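PDB 4GOQ: DUF1491 domain-containing protein from Caulobacter crescentus, which is of unknown function but belongs to the DUF1491 family, a small protein built around a mixed five-stranded beta-sheet with two helices. Local coordinates for residues V10-L13 with I14-E18; D77-A80 with E81-R85. One frame throughout, in Å; residues are numbered along the deposited sequence.

Contact 1 (V10-L13 with I14-E18); sequences VAAL and IRRAE
Val10 to Leu13 and Ile14 to Ala17 are successive turns of the helix 6-19, joined by four i to i+4 backbone hydrogen bonds. Ile14 N reaches Val10 O at 2.9 Å in an almost straight bond (174°), and Arg15, Arg16 and Ala17 bond in the same way to Ala11, Ala12 and Leu13. On the sheet-facing side Val10 CG1 meets Ile14 CD1 at 3.8 Å. With its CG1 set opposite the carbonyl carbon (chi1 -62°), Ile14 sends this branch back along the helix, where CG1 also lies 3.3 Å from Val10 O. Val10 and Ile14 both touch Val26 of strand 23-28, and Leu13 packs on Val93 and Ile95 of strand 91-97. Arg16 bends at chi3 (49°) and folds its guanidinium back over the preceding turn. One face covers Ala12 O, which is offset toward the rim of the group, and NH2 comes within 3.9 Å of Leu13 CD1 and 3.7 Å of Leu13 CA. NE is hydrogen-bonded to Phe103 O, which probably helps to hold the fold-back. Without the guanidinium, as with an alanine here, Phe103 O would probably lose this donor and the flank of Leu13 its cover. The chemistry thus divides by side: aliphatic side chains pack the helix on the sheet, while Arg16, at their margin, ties it to the loop holding Phe103.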
loop_
_atom_site.group_PDB
_atom_site.type_symbol
_atom_site.label_atom_id
_atom_site.label_comp_id
_atom_site.label_asym_id
_atom_site.label_seq_id
_atom_site.Cartn_x
_atom_site.Cartn_y
_atom_site.Cartn_z
ATOM N N VAL A 10 -3.817 2.624 8.972
ATOM C CA VAL A 10 -2.935 1.470 8.762
ATOM C C VAL A 10 -3.383 0.298 9.666
ATOM O O VAL A 10 -3.461 -0.835 9.177
ATOM C CB VAL A 10 -1.426 1.825 8.925
ATOM C CG1 VAL A 10 -0.546 0.570 8.843
ATOM C CG2 VAL A 10 -0.985 2.848 7.861
ATOM N N ALA A 11 -3.753 0.577 10.938
ATOM C CA ALA A 11 -4.245 -0.455 11.869
ATOM C C ALA A 11 -5.494 -1.139 11.299
ATOM O O ALA A 11 -5.627 -2.364 11.396
ATOM C CB ALA A 11 -4.536 0.148 13.249
ATOM N N ALA A 12 -6.401 -0.359 10.688
ATOM C CA ALA A 12 -7.611 -0.930 10.096
ATOM C C ALA A 12 -7.249 -1.830 8.896
ATOM O O ALA A 12 -7.846 -2.888 8.714
ATOM C CB ALA A 12 -8.552 0.184 9.642
ATOM N N LEU A 13 -6.306 -1.386 8.057
ATOM C CA LEU A 13 -5.898 -2.171 6.878
ATOM C C LEU A 13 -5.276 -3.524 7.309
ATOM O O LEU A 13 -5.682 -4.587 6.801
ATOM C CB LEU A 13 -4.917 -1.368 6.018
ATOM C CG LEU A 13 -4.246 -2.140 4.829
ATOM C CD1 LEU A 13 -5.293 -2.519 3.746
ATOM C CD2 LEU A 13 -3.203 -1.258 4.167
ATOM N N ILE A 14 -4.335 -3.478 8.273
ATOM C CA ILE A 14 -3.662 -4.682 8.816
ATOM C C ILE A 14 -4.683 -5.608 9.384
ATOM O O ILE A 14 -4.687 -6.793 9.056
ATOM C CB ILE A 14 -2.582 -4.338 9.891
ATOM C CG1 ILE A 14 -1.461 -3.484 9.319
ATOM C CG2 ILE A 14 -2.038 -5.604 10.591
ATOM C CD1 ILE A 14 -0.607 -2.855 10.453
ATOM N N ARG A 15 -5.582 -5.077 10.219
ATOM C CA ARG A 15 -6.625 -5.857 10.860
ATOM C C ARG A 15 -7.502 -6.562 9.835
ATOM O O ARG A 15 -7.727 -7.765 9.954
ATOM C CB ARG A 15 -7.472 -4.944 11.762
ATOM C CG ARG A 15 -8.784 -5.535 12.175
ATOM C CD ARG A 15 -9.387 -4.590 13.193
ATOM N NE ARG A 15 -10.803 -4.850 13.409
ATOM C CZ ARG A 15 -11.278 -5.803 14.199
ATOM N NH1 ARG A 15 -10.448 -6.644 14.812
ATOM N NH2 ARG A 15 -12.583 -5.955 14.349
ATOM N N ARG A 16 -7.990 -5.821 8.828
ATOM C CA ARG A 16 -8.814 -6.362 7.753
ATOM C C ARG A 16 -8.080 -7.467 6.967
ATOM O O ARG A 16 -8.670 -8.495 6.651
ATOM C CB ARG A 16 -9.210 -5.198 6.809
ATOM C CG ARG A 16 -10.352 -5.462 5.869
ATOM C CD ARG A 16 -10.991 -4.173 5.348
ATOM N NE ARG A 16 -10.012 -3.204 4.832
ATOM C CZ ARG A 16 -9.730 -2.030 5.400
ATOM N NH1 ARG A 16 -10.358 -1.651 6.512
ATOM N NH2 ARG A 16 -8.830 -1.216 4.849
ATOM N N ALA A 17 -6.812 -7.234 6.603
ATOM C CA ALA A 17 -6.037 -8.212 5.836
ATOM C C ALA A 17 -5.850 -9.482 6.652
ATOM O O ALA A 17 -6.117 -10.573 6.144
ATOM C CB ALA A 17 -4.695 -7.623 5.425
ATOM N N GLU A 18 -5.468 -9.337 7.946
ATOM C CA GLU A 18 -5.280 -10.487 8.842
ATOM C C GLU A 18 -6.560 -11.283 8.990
ATOM O O GLU A 18 -6.497 -12.501 8.911
ATOM C CB GLU A 18 -4.767 -10.064 10.216
ATOM C CG GLU A 18 -3.321 -9.604 10.200
ATOM C CD GLU A 18 -2.770 -9.227 11.561
ATOM O OE1 GLU A 18 -3.567 -8.842 12.450
ATOM O OE2 GLU A 18 -1.531 -9.297 11.729
#

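Contact 2 (D77-A80 with E81-R85); sequences DAYA and ERAAR
A water bridges Ala78 and Glu81 across the turn, donating to Ala78 O (2.7 Å) and to Glu81 OE1 (2.8 Å). Within 81-85, one turn farther along the helix 74-86, Arg85 grips the same carboxylate side-on with two nitrogens. Its NH2 gives a 2.7 Å salt-bridge hydrogen bond to the syn lone pair of Glu81 OE1, and NE reaches OE2 at the same 2.7 Å, so the carboxylate carbon lies at the guanidinium edge and in its plane. The Glu81 chain turns sharply at chi2 (-76°), which brings the carboxylate round alongside the helix to meet Arg85. OE1 therefore receives both a guanidinium and a water hydrogen, which would help to fix the rotation of the carboxylate. Ala78 O also accepts the backbone bond from Arg82 N, one of four i to i+4 bonds that join 77-80 to 81-85. The last of these, Ala84 N to Ala80 O, is the most bent, at 144°. Farther round the helix, Tyr79 CE1 approaches Ala83 CB at 4.3 Å, a light apolar contact. That side turns inward: Tyr79 rests on Pro67 and Val68, and Ala83 on Ile90. Asp77 instead forms a salt bridge with Lys40. The whole is an amphipathic surface helix, with an i to i+4 Glu-Arg salt bridge on its outer side and Tyr79 and small alanines facing the loops beneath.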
loop_
_atom_site.group_PDB
_atom_site.type_symbol
_atom_site.label_atom_id
_atom_site.label_comp_id
_atom_site.label_asym_id
_atom_site.label_seq_id
_atom_site.Cartn_x
_atom_site.Cartn_y
_atom_site.Cartn_z
ATOM N N ASP A 77 10.182 -2.933 -5.175
ATOM C CA ASP A 77 11.051 -2.699 -4.016
ATOM C C ASP A 77 11.961 -1.512 -4.306
ATOM O O ASP A 77 12.120 -0.668 -3.435
ATOM C CB ASP A 77 11.849 -3.979 -3.668
ATOM C CG ASP A 77 10.967 -5.090 -3.073
ATOM O OD1 ASP A 77 9.816 -4.791 -2.665
ATOM O OD2 ASP A 77 11.399 -6.250 -3.080
ATOM N N ALA A 78 12.494 -1.401 -5.555
ATOM C CA ALA A 78 13.332 -0.250 -5.952
ATOM C C ALA A 78 12.504 1.053 -5.836
ATOM O O ALA A 78 12.998 2.046 -5.284
ATOM C CB ALA A 78 13.878 -0.438 -7.383
ATOM N N TYR A 79 11.259 1.026 -6.300
ATOM C CA TYR A 79 10.338 2.164 -6.222
ATOM C C TYR A 79 10.083 2.564 -4.756
ATOM O O TYR A 79 10.140 3.752 -4.444
ATOM C CB TYR A 79 8.998 1.909 -6.946
ATOM C CG TYR A 79 8.165 3.175 -7.022
ATOM C CD1 TYR A 79 7.333 3.554 -5.967
ATOM C CD2 TYR A 79 8.229 4.009 -8.136
ATOM C CE1 TYR A 79 6.603 4.740 -6.012
ATOM C CE2 TYR A 79 7.475 5.181 -8.206
ATOM C CZ TYR A 79 6.703 5.566 -7.123
ATOM O OH TYR A 79 5.968 6.727 -7.194
ATOM N N ALA A 80 9.835 1.589 -3.876
ATOM C CA ALA A 80 9.556 1.845 -2.435
ATOM C C ALA A 80 10.762 2.510 -1.747
ATOM O O ALA A 80 10.582 3.440 -0.950
ATOM C CB ALA A 80 9.204 0.526 -1.722
ATOM N N GLU A 81 11.981 2.024 -2.038
ATOM C CA GLU A 81 13.187 2.596 -1.459
ATOM C C GLU A 81 13.319 4.065 -1.911
ATOM O O GLU A 81 13.637 4.930 -1.092
ATOM C CB GLU A 81 14.432 1.764 -1.861
ATOM C CG GLU A 81 15.742 2.259 -1.237
ATOM C CD GLU A 81 16.377 3.520 -1.817
ATOM O OE1 GLU A 81 16.258 3.766 -3.037
ATOM O OE2 GLU A 81 16.952 4.297 -1.030
ATOM N N ARG A 82 13.110 4.329 -3.210
ATOM C CA ARG A 82 13.229 5.686 -3.737
ATOM C C ARG A 82 12.154 6.603 -3.112
ATOM O O ARG A 82 12.454 7.746 -2.719
ATOM C CB ARG A 82 13.131 5.689 -5.273
ATOM C CG ARG A 82 13.622 6.994 -5.893
ATOM C CD ARG A 82 13.512 6.968 -7.412
ATOM N NE ARG A 82 14.148 8.135 -8.033
ATOM C CZ ARG A 82 13.492 9.185 -8.520
ATOM N NH1 ARG A 82 12.165 9.229 -8.477
ATOM N NH2 ARG A 82 14.158 10.199 -9.058
ATOM N N ALA A 83 10.934 6.071 -2.967
ATOM C CA ALA A 83 9.800 6.805 -2.384
ATOM C C ALA A 83 10.080 7.255 -0.946
ATOM O O ALA A 83 9.660 8.361 -0.558
ATOM C CB ALA A 83 8.561 5.944 -2.420
ATOM N N ALA A 84 10.818 6.422 -0.165
ATOM C CA ALA A 84 11.157 6.754 1.221
ATOM C C ALA A 84 12.273 7.797 1.283
ATOM O O ALA A 84 12.390 8.470 2.301
ATOM C CB ALA A 84 11.551 5.507 1.989
ATOM N N ARG A 85 13.073 7.962 0.201
ATOM C CA ARG A 85 14.074 9.038 0.140
ATOM C C ARG A 85 13.390 10.339 -0.262
ATOM O O ARG A 85 13.699 11.390 0.278
ATOM C CB ARG A 85 15.217 8.727 -0.839
ATOM C CG ARG A 85 16.314 7.932 -0.213
ATOM C CD ARG A 85 17.431 7.734 -1.216
ATOM N NE ARG A 85 17.058 6.757 -2.242
ATOM C CZ ARG A 85 17.069 6.984 -3.550
ATOM N NH1 ARG A 85 17.436 8.167 -4.022
ATOM N NH2 ARG A 85 16.736 6.022 -4.397
HETATM O O HOH W 1 15.729 2.252 -5.289
#

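In the fold
Contacts 1 and 2 belong to different helices, 6-19 and 74-86, on opposite sides of the chain's centre. Their own centres are 22 Å apart and their nearest atoms about 14 Å, so they never touch. Contact 1 is partly buried: its aliphatic side chains press directly on strands 23-28 and 91-97. Contact 2 is a surface contact, with inward packing against loop residues, mostly through alanines and a tyrosine. Polar chemistry follows place. Arg16 of contact 1 bonds to a backbone carbonyl of a distant loop, whereas the salt bridge between Glu81 and Arg85 stays within its own helix, where a water ties it to Ala78 O, though Asp77 reaches out to Lys40 of strand 37-43.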